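Local coordinates for DUF2235 domain-containing protein (PDB 4O5P), which probably hydrolyses membrane phospholipids as Tle1, a toxic effector delivered by the type VI secretion system of Pseudomonas aeruginosa, at residues 254-257 against 263-266; 194-199 against 250-255; 215-220 against 224-229; 155-160 against 208-213. All blocks are in the same frame, centred on the assembly; numbering follows the deposited sequence.

Contact 1 (254-257 against 263-266); sequences TRVS and VEYR
The loop joining helix 238-254 to strand 266-267 doubles back on itself here, and R255 and Y265 meet as a single antiparallel bridge. They form a non-hydrogen-bonded pair, with one backbone bond on each flank. R266 N donates to T254 O over 2.9 Å, and V256 N donates to E264 O over 3.0 Å in a nearly straight bond (173°). Both carbonyls do further work: T254 O also takes a CA-H contact from Y265, while E264 O receives a weak bond from S257 OG and lies 3.3 Å from V256 CG1.

Beyond the bridge the chain passes into the central sheet of the alpha/beta-hydrolase fold, and the backbone of Y265 already bonds to I272 of strand 270-280. The side chain of Y265 runs alongside that of R255 in the same direction, with the ring nearly perpendicular to the guanidinium group (85°). The edge of the tyrosine faces the flat side of the arginine, Y265 CE2 being 3.7 Å from R255 NH1, and Y265 OH comes within 2.7 Å of R255 NH2. F327 meets the same ring. T254 OG1 lies near the plane of the ring at its edge, although its hydrogen bond goes back to L250 O in its own helix. On the strand side, R266 NH2 reaches E264 OE1 at 3.2 Å in a salt bridge, entering from above the carboxylate plane, while its NH1 bonds to G269 O.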
loop_
_atom_site.group_PDB
_atom_site.type_symbol
_atom_site.label_atom_id
_atom_site.label_comp_id
_atom_site.label_asym_id
_atom_site.label_seq_id
_atom_site.Cartn_x
_atom_site.Cartn_y
_atom_site.Cartn_z
ATOM N N THR A 254 21.183 -8.521 -8.190
ATOM C CA THR A 254 21.691 -8.528 -9.557
ATOM C C THR A 254 22.898 -7.618 -9.776
ATOM O O THR A 254 23.556 -7.684 -10.824
ATOM C CB THR A 254 20.575 -8.133 -10.532
ATOM O OG1 THR A 254 20.086 -6.836 -10.184
ATOM C CG2 THR A 254 19.430 -9.151 -10.474
ATOM N N ARG A 255 23.162 -6.744 -8.810
ATOM C CA ARG A 255 24.350 -5.900 -8.853
ATOM C C ARG A 255 25.593 -6.795 -8.905
ATOM O O ARG A 255 25.902 -7.511 -7.949
ATOM C CB ARG A 255 24.398 -4.960 -7.641
ATOM C CG ARG A 255 25.740 -4.252 -7.423
ATOM C CD ARG A 255 25.701 -3.246 -6.272
ATOM N NE ARG A 255 25.592 -1.882 -6.780
ATOM C CZ ARG A 255 24.468 -1.174 -6.774
ATOM N NH1 ARG A 255 23.367 -1.700 -6.246
ATOM N NH2 ARG A 255 24.446 0.056 -7.279
ATOM N N VAL A 256 26.293 -6.775 -10.031
ATOM C CA VAL A 256 27.434 -7.668 -10.191
ATOM C C VAL A 256 28.679 -6.845 -9.982
ATOM O O VAL A 256 29.373 -7.020 -8.982
ATOM C CB VAL A 256 27.424 -8.446 -11.533
ATOM C CG1 VAL A 256 26.980 -7.568 -12.690
ATOM C CG2 VAL A 256 28.785 -9.058 -11.801
ATOM N N SER A 257 28.947 -5.947 -10.923
ATOM C CA SER A 257 29.764 -4.790 -10.654
ATOM C C SER A 257 31.111 -5.118 -10.021
ATOM O O SER A 257 31.413 -4.699 -8.899
ATOM C CB SER A 257 28.960 -3.867 -9.762
ATOM O OG SER A 257 27.644 -3.797 -10.277
ATOM N N VAL A 263 30.231 -1.133 -13.080
ATOM C CA VAL A 263 29.052 -1.569 -12.339
ATOM C C VAL A 263 27.878 -1.853 -13.273
ATOM O O VAL A 263 27.443 -0.977 -14.017
ATOM C CB VAL A 263 28.630 -0.503 -11.287
ATOM C CG1 VAL A 263 27.255 -0.807 -10.719
ATOM C CG2 VAL A 263 29.665 -0.406 -10.167
ATOM N N GLU A 264 27.378 -3.083 -13.251
ATOM C CA GLU A 264 26.180 -3.427 -14.017
ATOM C C GLU A 264 25.200 -4.298 -13.222
ATOM O O GLU A 264 25.474 -4.709 -12.093
ATOM C CB GLU A 264 26.527 -4.095 -15.360
ATOM C CG GLU A 264 27.976 -4.543 -15.496
ATOM C CD GLU A 264 28.321 -5.036 -16.894
ATOM O OE1 GLU A 264 27.544 -4.787 -17.850
ATOM O OE2 GLU A 264 29.380 -5.681 -17.035
ATOM N N TYR A 265 24.048 -4.568 -13.822
ATOM C CA TYR A 265 23.074 -5.419 -13.188
ATOM C C TYR A 265 22.747 -6.577 -14.119
ATOM O O TYR A 265 22.415 -6.386 -15.294
ATOM C CB TYR A 265 21.843 -4.588 -12.798
ATOM C CG TYR A 265 22.238 -3.376 -11.982
ATOM C CD1 TYR A 265 22.587 -2.181 -12.602
ATOM C CD2 TYR A 265 22.296 -3.434 -10.596
ATOM C CE1 TYR A 265 22.975 -1.070 -11.872
ATOM C CE2 TYR A 265 22.679 -2.321 -9.849
ATOM C CZ TYR A 265 23.017 -1.141 -10.500
ATOM O OH TYR A 265 23.401 -0.028 -9.779
ATOM N N ARG A 266 22.898 -7.787 -13.597
ATOM C CA ARG A 266 22.668 -8.979 -14.389
ATOM C C ARG A 266 21.886 -10.015 -13.610
ATOM O O ARG A 266 22.023 -10.121 -12.389
ATOM C CB ARG A 266 23.990 -9.554 -14.921
ATOM C CG ARG A 266 24.523 -8.739 -16.098
ATOM C CD ARG A 266 25.910 -9.123 -16.537
ATOM N NE ARG A 266 26.394 -8.155 -17.520
ATOM C CZ ARG A 266 26.243 -8.265 -18.840
ATOM N NH1 ARG A 266 25.622 -9.312 -19.369
ATOM N NH2 ARG A 266 26.719 -7.321 -19.638
#

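Contact 2 (194-199 against 250-255); sequences NGEKKR and LQELTR
R199 and E252 form a salt bridge between two helices of the alpha/beta-hydrolase domain: the opening turns of helix 195-219 and the last turns of helix 238-254, the helix that follows the probable nucleophile elbow. The grip is side-on. R199 NE donates to E252 OE2 at 3.2 Å and NH2 to E252 OE1 at 3.1 Å, each oxygen using its syn lone pair. Guanidinium and carboxylate are almost coplanar (17°), and NH2 adds a weak bond to OE2. Two nitrogens on two oxygens hold the carboxylate against rotation.

The arginine is itself positioned by its own helix. A bend at chi3 (-71°) folds the guanidinium back over the opening turn, where one face lies against G195 C and E196 N; W249 adds a cation-pi contact. That turn is capped by N194, whose OD1 accepts from K197 N at 3.1 Å.

Packing and charge bring in E196. Its extended chain slides past that of E252 in the opposite direction, so that E196 CG rests 3.4 Å from E252 CD. The two acids are like charges with E196 OE2 and E252 OE1 4.2 Å apart, a proximity that R199 would be expected to offset. L253 lies beside this group and packs on L150 of helix 139-162.

Solvent completes the link: one water donates both to E196 O at 3.0 Å and to E252 OE2 at 2.9 Å, tying the carboxylate to a backbone carbonyl of the facing helix.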
loop_
_atom_site.group_PDB
_atom_site.type_symbol
_atom_site.label_atom_id
_atom_site.label_comp_id
_atom_site.label_asym_id
_atom_site.label_seq_id
_atom_site.Cartn_x
_atom_site.Cartn_y
_atom_site.Cartn_z
ATOM N N ASN A 194 18.381 -13.267 8.141
ATOM C CA ASN A 194 18.888 -12.309 7.169
ATOM C C ASN A 194 18.223 -12.524 5.807
ATOM O O ASN A 194 18.569 -13.466 5.081
ATOM C CB ASN A 194 20.412 -12.456 7.060
ATOM C CG ASN A 194 21.042 -11.434 6.131
ATOM O OD1 ASN A 194 20.537 -11.163 5.049
ATOM N ND2 ASN A 194 22.155 -10.859 6.559
ATOM N N GLY A 195 17.279 -11.643 5.469
ATOM C CA GLY A 195 16.529 -11.740 4.227
ATOM C C GLY A 195 17.368 -11.808 2.960
ATOM O O GLY A 195 17.096 -12.625 2.076
ATOM N N GLU A 196 18.388 -10.960 2.874
ATOM C CA GLU A 196 19.251 -10.934 1.696
ATOM C C GLU A 196 19.865 -12.316 1.458
ATOM O O GLU A 196 19.753 -12.898 0.361
ATOM C CB GLU A 196 20.337 -9.868 1.870
ATOM C CG GLU A 196 21.051 -9.494 0.576
ATOM C CD GLU A 196 22.080 -8.377 0.754
ATOM O OE1 GLU A 196 22.207 -7.841 1.880
ATOM O OE2 GLU A 196 22.764 -8.042 -0.241
ATOM N N LYS A 197 20.479 -12.859 2.503
ATOM C CA LYS A 197 21.122 -14.166 2.405
ATOM C C LYS A 197 20.146 -15.246 1.982
ATOM O O LYS A 197 20.454 -16.060 1.100
ATOM C CB LYS A 197 21.773 -14.553 3.733
ATOM C CG LYS A 197 23.016 -13.759 4.070
ATOM C CD LYS A 197 23.627 -14.242 5.387
ATOM C CE LYS A 197 24.914 -13.474 5.725
ATOM N NZ LYS A 197 26.009 -13.717 4.738
ATOM N N LYS A 198 18.971 -15.258 2.609
ATOM C CA LYS A 198 17.976 -16.292 2.336
ATOM C C LYS A 198 17.434 -16.225 0.907
ATOM O O LYS A 198 17.259 -17.258 0.258
ATOM C CB LYS A 198 16.837 -16.236 3.356
ATOM C CG LYS A 198 17.309 -16.532 4.772
ATOM C CD LYS A 198 16.160 -16.962 5.657
ATOM C CE LYS A 198 15.618 -18.316 5.261
ATOM N NZ LYS A 198 14.462 -18.687 6.118
ATOM N N ARG A 199 17.174 -15.011 0.424
ATOM C CA ARG A 199 16.681 -14.808 -0.937
ATOM C C ARG A 199 17.726 -15.242 -1.976
ATOM O O ARG A 199 17.411 -15.960 -2.953
ATOM C CB ARG A 199 16.316 -13.331 -1.155
ATOM C CG ARG A 199 15.157 -12.848 -0.300
ATOM C CD ARG A 199 14.688 -11.465 -0.716
ATOM N NE ARG A 199 15.625 -10.391 -0.374
ATOM C CZ ARG A 199 15.676 -9.770 0.809
ATOM N NH1 ARG A 199 14.864 -10.123 1.798
ATOM N NH2 ARG A 199 16.558 -8.797 1.010
ATOM N N LEU A 250 15.903 -6.627 -5.744
ATOM C CA LEU A 250 16.317 -7.068 -7.060
ATOM C C LEU A 250 17.678 -6.458 -7.373
ATOM O O LEU A 250 18.580 -7.140 -7.891
ATOM C CB LEU A 250 15.277 -6.693 -8.103
ATOM C CG LEU A 250 15.613 -7.052 -9.550
ATOM C CD1 LEU A 250 15.848 -8.561 -9.696
ATOM C CD2 LEU A 250 14.492 -6.591 -10.462
ATOM N N GLN A 251 17.833 -5.182 -7.035
ATOM C CA GLN A 251 19.102 -4.509 -7.276
ATOM C C GLN A 251 20.221 -5.183 -6.502
ATOM O O GLN A 251 21.301 -5.428 -7.055
ATOM C CB GLN A 251 19.033 -3.036 -6.889
ATOM C CG GLN A 251 20.278 -2.279 -7.277
ATOM C CD GLN A 251 20.295 -0.864 -6.743
ATOM O OE1 GLN A 251 19.697 -0.566 -5.699
ATOM N NE2 GLN A 251 20.991 0.022 -7.454
ATOM N N GLU A 252 19.949 -5.478 -5.233
ATOM C CA GLU A 252 20.871 -6.206 -4.376
ATOM C C GLU A 252 21.251 -7.564 -4.993
ATOM O O GLU A 252 22.423 -7.956 -4.978
ATOM C CB GLU A 252 20.246 -6.383 -2.974
ATOM C CG GLU A 252 20.091 -7.840 -2.530
ATOM C CD GLU A 252 18.870 -8.098 -1.632
ATOM O OE1 GLU A 252 18.676 -7.340 -0.634
ATOM O OE2 GLU A 252 18.121 -9.077 -1.926
ATOM N N LEU A 253 20.261 -8.271 -5.541
ATOM C CA LEU A 253 20.501 -9.598 -6.118
ATOM C C LEU A 253 21.298 -9.599 -7.425
ATOM O O LEU A 253 21.987 -10.579 -7.747
ATOM C CB LEU A 253 19.172 -10.290 -6.380
ATOM C CG LEU A 253 18.614 -11.109 -5.225
ATOM C CD1 LEU A 253 17.123 -11.334 -5.415
ATOM C CD2 LEU A 253 19.349 -12.435 -5.152
ATOM N N THR A 254 21.183 -8.521 -8.190
ATOM C CA THR A 254 21.691 -8.528 -9.557
ATOM C C THR A 254 22.898 -7.618 -9.776
ATOM O O THR A 254 23.556 -7.684 -10.824
ATOM C CB THR A 254 20.575 -8.133 -10.532
ATOM O OG1 THR A 254 20.086 -6.836 -10.184
ATOM C CG2 THR A 254 19.430 -9.151 -10.474
ATOM N N ARG A 255 23.162 -6.744 -8.810
ATOM C CA ARG A 255 24.350 -5.900 -8.853
ATOM C C ARG A 255 25.593 -6.795 -8.905
ATOM O O ARG A 255 25.902 -7.511 -7.949
ATOM C CB ARG A 255 24.398 -4.960 -7.641
ATOM C CG ARG A 255 25.740 -4.252 -7.423
ATOM C CD ARG A 255 25.701 -3.246 -6.272
ATOM N NE ARG A 255 25.592 -1.882 -6.780
ATOM C CZ ARG A 255 24.468 -1.174 -6.774
ATOM N NH1 ARG A 255 23.367 -1.700 -6.246
ATOM N NH2 ARG A 255 24.446 0.056 -7.279
HETATM O O HOH W 1 19.910 -11.314 -2.152
#

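Contact 3 (215-220 against 224-229); sequences RQRQNS and PHILAM
R217 reaches from the last turns of helix 195-219 to P224 O, the carbonyl just ahead of strand 225-236, and holds it with the end of its guanidinium group. NH1 donates at 2.8 Å to P224 O, lying in the carbonyl plane and almost in line with the C=O bond (160°), though the bond is bent at the hydrogen (131°). NH2 of R217 also points at this oxygen; the modelled separation is very short, and its exact value is doubtful. The oxygen lies at the edge of the guanidinium group, near its plane, so the two N-H groups converge on one acceptor like a fork. The P224 ring stands close by, its CD 3.3 Å from R217 NH2, and I226 CG1 approaches R217 NH1 obliquely at 3.4 Å.

One helical position on, Q218 bends at chi2 (84°) and brings OE1 to 4.0 Å from H225 CD2, with amide and imidazole nearly perpendicular. This is a loose approach between two surface side chains.

Further out, the pieces are set by the fold. Only three residues separate the two segments, and the peptide bond before P224 is cis, in the short loop from helix into strand. The strand then enters the central alpha/beta-hydrolase sheet between strands 62-71 and 270-280. H225 meets the ring of F41, I226 packs on L161 and T160 of helix 139-162, and the side chain of R217 also touches L161. S220 OG donates back to Q216 O at 2.6 Å and also bonds to Q222 NE2.

The arginine thus meets a neutral carbonyl rather than a carboxylate, and its charge probably polarises that C=O.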
loop_
_atom_site.group_PDB
_atom_site.type_symbol
_atom_site.label_atom_id
_atom_site.label_comp_id
_atom_site.label_asym_id
_atom_site.label_seq_id
_atom_site.Cartn_x
_atom_site.Cartn_y
_atom_site.Cartn_z
ATOM N N ARG A 215 24.418 -20.088 -21.504
ATOM C CA ARG A 215 25.734 -20.428 -21.997
ATOM C C ARG A 215 25.660 -21.439 -23.152
ATOM O O ARG A 215 26.269 -21.230 -24.194
ATOM C CB ARG A 215 26.588 -20.983 -20.866
ATOM C CG ARG A 215 27.993 -21.357 -21.294
ATOM C CD ARG A 215 28.752 -22.012 -20.149
ATOM N NE ARG A 215 30.016 -21.327 -19.901
ATOM C CZ ARG A 215 30.420 -20.901 -18.707
ATOM N NH1 ARG A 215 29.661 -21.097 -17.631
ATOM N NH2 ARG A 215 31.588 -20.283 -18.584
ATOM N N GLN A 216 24.905 -22.517 -22.975
ATOM C CA GLN A 216 24.819 -23.546 -24.011
ATOM C C GLN A 216 24.322 -22.950 -25.327
ATOM O O GLN A 216 24.876 -23.224 -26.408
ATOM C CB GLN A 216 23.880 -24.677 -23.575
ATOM C CG GLN A 216 24.427 -25.599 -22.489
ATOM C CD GLN A 216 23.357 -26.533 -21.945
ATOM O OE1 GLN A 216 22.431 -26.915 -22.663
ATOM N NE2 GLN A 216 23.465 -26.882 -20.671
ATOM N N ARG A 217 23.284 -22.124 -25.226
ATOM C CA ARG A 217 22.622 -21.572 -26.404
ATOM C C ARG A 217 23.524 -20.614 -27.118
ATOM O O ARG A 217 23.503 -20.541 -28.347
ATOM C CB ARG A 217 21.333 -20.839 -26.005
ATOM C CG ARG A 217 20.320 -21.722 -25.327
ATOM C CD ARG A 217 19.086 -20.932 -24.961
ATOM N NE ARG A 217 18.199 -20.713 -26.099
ATOM C CZ ARG A 217 18.089 -19.556 -26.737
ATOM N NH1 ARG A 217 18.807 -18.516 -26.336
ATOM N NH2 ARG A 217 17.256 -19.429 -27.761
ATOM N N GLN A 218 24.311 -19.869 -26.344
ATOM C CA GLN A 218 25.244 -18.900 -26.915
ATOM C C GLN A 218 26.419 -19.612 -27.614
ATOM O O GLN A 218 26.815 -19.232 -28.714
ATOM C CB GLN A 218 25.748 -17.947 -25.819
ATOM C CG GLN A 218 26.926 -17.063 -26.231
ATOM C CD GLN A 218 26.493 -15.799 -26.959
ATOM O OE1 GLN A 218 26.161 -15.832 -28.144
ATOM N NE2 GLN A 218 26.479 -14.674 -26.240
ATOM N N ASN A 219 26.963 -20.646 -26.975
ATOM C CA ASN A 219 28.121 -21.360 -27.515
ATOM C C ASN A 219 27.754 -22.271 -28.685
ATOM O O ASN A 219 28.625 -22.693 -29.457
ATOM C CB ASN A 219 28.829 -22.162 -26.415
ATOM C CG ASN A 219 29.526 -21.270 -25.400
ATOM O OD1 ASN A 219 29.283 -20.068 -25.352
ATOM N ND2 ASN A 219 30.387 -21.862 -24.576
ATOM N N SER A 220 26.466 -22.560 -28.823
ATOM C CA SER A 220 25.989 -23.422 -29.900
ATOM C C SER A 220 25.227 -22.640 -30.948
ATOM O O SER A 220 24.744 -23.218 -31.920
ATOM C CB SER A 220 25.136 -24.570 -29.362
ATOM O OG SER A 220 23.957 -24.095 -28.734
ATOM N N PRO A 224 16.297 -18.153 -30.738
ATOM C CA PRO A 224 16.670 -16.737 -30.626
ATOM C C PRO A 224 17.761 -16.470 -29.583
ATOM O O PRO A 224 17.788 -17.148 -28.551
ATOM C CB PRO A 224 15.357 -16.062 -30.179
ATOM C CG PRO A 224 14.298 -17.181 -30.139
ATOM C CD PRO A 224 15.062 -18.445 -29.992
ATOM N N HIS A 225 18.642 -15.502 -29.849
ATOM C CA HIS A 225 19.591 -15.048 -28.834
ATOM C C HIS A 225 18.853 -14.221 -27.771
ATOM O O HIS A 225 18.320 -13.160 -28.082
ATOM C CB HIS A 225 20.702 -14.184 -29.446
ATOM C CG HIS A 225 21.740 -14.959 -30.198
ATOM N ND1 HIS A 225 21.448 -16.089 -30.933
ATOM C CD2 HIS A 225 23.069 -14.746 -30.354
ATOM C CE1 HIS A 225 22.553 -16.543 -31.502
ATOM N NE2 HIS A 225 23.550 -15.745 -31.167
ATOM N N ILE A 226 18.838 -14.705 -26.528
ATOM C CA ILE A 226 18.202 -13.983 -25.428
ATOM C C ILE A 226 19.076 -12.829 -24.965
ATOM O O ILE A 226 20.202 -13.040 -24.520
ATOM C CB ILE A 226 17.884 -14.919 -24.245
ATOM C CG1 ILE A 226 17.073 -16.119 -24.722
ATOM C CG2 ILE A 226 17.122 -14.175 -23.166
ATOM C CD1 ILE A 226 15.867 -15.744 -25.548
ATOM N N LEU A 227 18.545 -11.610 -25.046
ATOM C CA LEU A 227 19.366 -10.414 -24.910
ATOM C C LEU A 227 19.347 -9.747 -23.543
ATOM O O LEU A 227 20.398 -9.352 -23.027
ATOM C CB LEU A 227 18.955 -9.384 -25.956
ATOM C CG LEU A 227 19.323 -9.726 -27.393
ATOM C CD1 LEU A 227 18.834 -8.645 -28.326
ATOM C CD2 LEU A 227 20.829 -9.896 -27.502
ATOM N N ALA A 228 18.157 -9.570 -22.976
ATOM C CA ALA A 228 18.039 -8.800 -21.741
ATOM C C ALA A 228 16.715 -9.041 -21.064
ATOM O O ALA A 228 15.825 -9.710 -21.606
ATOM C CB ALA A 228 18.203 -7.291 -22.013
HETATM N N MSE A 229 16.599 -8.463 -19.875
HETATM C CA MSE A 229 15.363 -8.483 -19.131
HETATM C C MSE A 229 14.989 -7.077 -18.733
HETATM O O MSE A 229 15.754 -6.390 -18.068
HETATM C CB MSE A 229 15.510 -9.363 -17.905
HETATM C CG MSE A 229 15.528 -10.803 -18.326
HETATM SE SE MSE A 229 15.458 -12.106 -16.973
HETATM C CE MSE A 229 14.198 -11.295 -15.670
#

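Contact 4 (155-160 against 208-213); sequences DALFYT and KELEEK
L157 swings its CG anti to the backbone N (chi1 -164°), while L210 holds its own beside the backbone N (-63°), and these settings send the two leucines past each other in opposite directions between helices 139-162 and 195-219. The helices belong to one flank of the alpha/beta-hydrolase domain: helix 139-162 lies directly on the sheet, and helix 195-219 packs against it as an outer layer. The two short segments run in broadly the same direction, 35° apart, with their axes 10.5 Å from each other.

That spacing is bridged by hydrocarbon. L210 is the side chain inserted from the outer helix, and its two methyl branches divide the work. CD1 lies against L157, 3.7 Å from CD2 and the same distance from L157 CB, whereas CD2 turns to F158 and meets CD1 of the ring at 4.1 Å. The methyl comes at the edge of the phenyl group, near its plane, and the two side chains cross at about a right angle. No hydrogen bond joins the segments.

On the inner side, L157 also touches I65 of strand 62-71, so it links L210 to the sheet. A156 packs on I67 and F112, and T160 on I65. T160 OG1 meanwhile satisfies itself within the helix, donating at 2.7 Å to A156 O, which also takes T160 N from the opposite face of its plane.

Farther out, E209 OE1 lies near the plane of the F158 ring at its edge, a distant 4.5 Å from F158 CE1.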
loop_
_atom_site.group_PDB
_atom_site.type_symbol
_atom_site.label_atom_id
_atom_site.label_comp_id
_atom_site.label_asym_id
_atom_site.label_seq_id
_atom_site.Cartn_x
_atom_site.Cartn_y
_atom_site.Cartn_z
ATOM N N ASP A 155 10.539 -17.633 -13.372
ATOM C CA ASP A 155 9.540 -18.318 -14.190
ATOM C C ASP A 155 9.548 -17.846 -15.638
ATOM O O ASP A 155 9.502 -18.658 -16.553
ATOM C CB ASP A 155 8.141 -18.123 -13.597
ATOM C CG ASP A 155 7.070 -18.895 -14.356
ATOM O OD1 ASP A 155 7.059 -20.136 -14.262
ATOM O OD2 ASP A 155 6.228 -18.270 -15.041
ATOM N N ALA A 156 9.604 -16.532 -15.837
ATOM C CA ALA A 156 9.649 -15.962 -17.179
ATOM C C ALA A 156 10.863 -16.456 -17.963
ATOM O O ALA A 156 10.731 -16.848 -19.127
ATOM C CB ALA A 156 9.622 -14.437 -17.118
ATOM N N LEU A 157 12.040 -16.445 -17.329
ATOM C CA LEU A 157 13.238 -16.944 -18.023
ATOM C C LEU A 157 13.110 -18.444 -18.304
ATOM O O LEU A 157 13.388 -18.904 -19.407
ATOM C CB LEU A 157 14.506 -16.660 -17.205
ATOM C CG LEU A 157 15.859 -16.759 -17.918
ATOM C CD1 LEU A 157 15.826 -16.022 -19.255
ATOM C CD2 LEU A 157 16.983 -16.215 -17.049
ATOM N N PHE A 158 12.677 -19.182 -17.285
ATOM C CA PHE A 158 12.501 -20.625 -17.334
ATOM C C PHE A 158 11.616 -21.009 -18.504
ATOM O O PHE A 158 11.922 -21.950 -19.233
ATOM C CB PHE A 158 11.857 -21.084 -16.024
ATOM C CG PHE A 158 11.895 -22.568 -15.794
ATOM C CD1 PHE A 158 13.049 -23.180 -15.323
ATOM C CD2 PHE A 158 10.759 -23.345 -15.994
ATOM C CE1 PHE A 158 13.089 -24.544 -15.092
ATOM C CE2 PHE A 158 10.784 -24.721 -15.762
ATOM C CZ PHE A 158 11.953 -25.320 -15.308
ATOM N N TYR A 159 10.521 -20.279 -18.697
ATOM C CA TYR A 159 9.643 -20.557 -19.829
ATOM C C TYR A 159 10.317 -20.156 -21.119
ATOM O O TYR A 159 10.171 -20.838 -22.139
ATOM C CB TYR A 159 8.306 -19.823 -19.717
ATOM C CG TYR A 159 7.309 -20.223 -20.795
ATOM C CD1 TYR A 159 7.290 -19.589 -22.035
ATOM C CD2 TYR A 159 6.391 -21.239 -20.567
ATOM C CE1 TYR A 159 6.384 -19.960 -23.012
ATOM C CE2 TYR A 159 5.487 -21.615 -21.529
ATOM C CZ TYR A 159 5.487 -20.974 -22.749
ATOM O OH TYR A 159 4.580 -21.351 -23.707
ATOM N N THR A 160 11.037 -19.041 -21.082
ATOM C CA THR A 160 11.715 -18.570 -22.279
ATOM C C THR A 160 12.646 -19.651 -22.824
ATOM O O THR A 160 12.632 -19.936 -24.020
ATOM C CB THR A 160 12.485 -17.274 -22.022
ATOM O OG1 THR A 160 11.564 -16.245 -21.622
ATOM C CG2 THR A 160 13.190 -16.827 -23.282
ATOM N N LYS A 208 21.581 -20.406 -11.597
ATOM C CA LYS A 208 22.736 -21.074 -12.180
ATOM C C LYS A 208 22.313 -21.979 -13.321
ATOM O O LYS A 208 22.962 -21.978 -14.368
ATOM C CB LYS A 208 23.523 -21.839 -11.118
ATOM C CG LYS A 208 24.333 -20.910 -10.212
ATOM C CD LYS A 208 25.059 -21.660 -9.114
ATOM C CE LYS A 208 25.829 -20.695 -8.219
ATOM N NZ LYS A 208 26.040 -21.266 -6.856
ATOM N N GLU A 209 21.223 -22.729 -13.129
ATOM C CA GLU A 209 20.681 -23.576 -14.196
ATOM C C GLU A 209 20.429 -22.722 -15.420
ATOM O O GLU A 209 20.780 -23.089 -16.538
ATOM C CB GLU A 209 19.338 -24.176 -13.799
ATOM C CG GLU A 209 19.362 -25.408 -12.920
ATOM C CD GLU A 209 17.955 -25.841 -12.549
ATOM O OE1 GLU A 209 17.047 -25.746 -13.409
ATOM O OE2 GLU A 209 17.746 -26.261 -11.392
ATOM N N LEU A 210 19.797 -21.580 -15.199
ATOM C CA LEU A 210 19.367 -20.721 -16.295
ATOM C C LEU A 210 20.556 -20.105 -17.000
ATOM O O LEU A 210 20.564 -19.971 -18.234
ATOM C CB LEU A 210 18.426 -19.621 -15.777
ATOM C CG LEU A 210 17.134 -20.177 -15.175
ATOM C CD1 LEU A 210 16.121 -19.079 -14.853
ATOM C CD2 LEU A 210 16.524 -21.214 -16.072
ATOM N N GLU A 211 21.567 -19.740 -16.218
ATOM C CA GLU A 211 22.777 -19.171 -16.783
ATOM C C GLU A 211 23.510 -20.204 -17.618
ATOM O O GLU A 211 24.055 -19.872 -18.671
ATOM C CB GLU A 211 23.695 -18.650 -15.689
ATOM C CG GLU A 211 24.827 -17.814 -16.257
ATOM C CD GLU A 211 25.625 -17.076 -15.196
ATOM O OE1 GLU A 211 25.589 -17.498 -14.023
ATOM O OE2 GLU A 211 26.295 -16.077 -15.544
ATOM N N GLU A 212 23.518 -21.442 -17.131
ATOM C CA GLU A 212 24.130 -22.580 -17.826
ATOM C C GLU A 212 23.444 -22.802 -19.162
ATOM O O GLU A 212 24.116 -22.999 -20.174
ATOM C CB GLU A 212 23.972 -23.870 -16.999
ATOM C CG GLU A 212 25.220 -24.762 -16.880
ATOM C CD GLU A 212 26.091 -24.785 -18.127
ATOM O OE1 GLU A 212 25.849 -25.618 -19.030
ATOM O OE2 GLU A 212 27.037 -23.976 -18.193
ATOM N N LYS A 213 22.107 -22.798 -19.159
ATOM C CA LYS A 213 21.356 -22.920 -20.410
ATOM C C LYS A 213 21.688 -21.802 -21.397
ATOM O O LYS A 213 21.845 -22.050 -22.604
ATOM C CB LYS A 213 19.858 -22.949 -20.150
ATOM C CG LYS A 213 19.406 -24.016 -19.162
ATOM C CD LYS A 213 19.447 -25.429 -19.754
ATOM C CE LYS A 213 18.427 -26.363 -19.050
ATOM N NZ LYS A 213 18.495 -27.771 -19.570
#

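How the contacts relate
All four contacts lie on one side of the chain's centre. Contacts 2, 3 and 4 share helix 195-219, held near its start, at its end and between. Contact 4 rests on buried leucines and lacks hydrogen bonds, whereas contact 3, at the surface, depends on an arginine and a carbonyl. They touch through I226 CD1 and T160 CG2, 3.7 Å apart. Contact 2, partly buried, uses a full salt bridge to reach helix 238-254. Contact 1 begins where that helix ends, sharing T254 and R255 with contact 2; there, backbone bonds dominate. Contact 3 is nested within the chain loop that contact 2 closes.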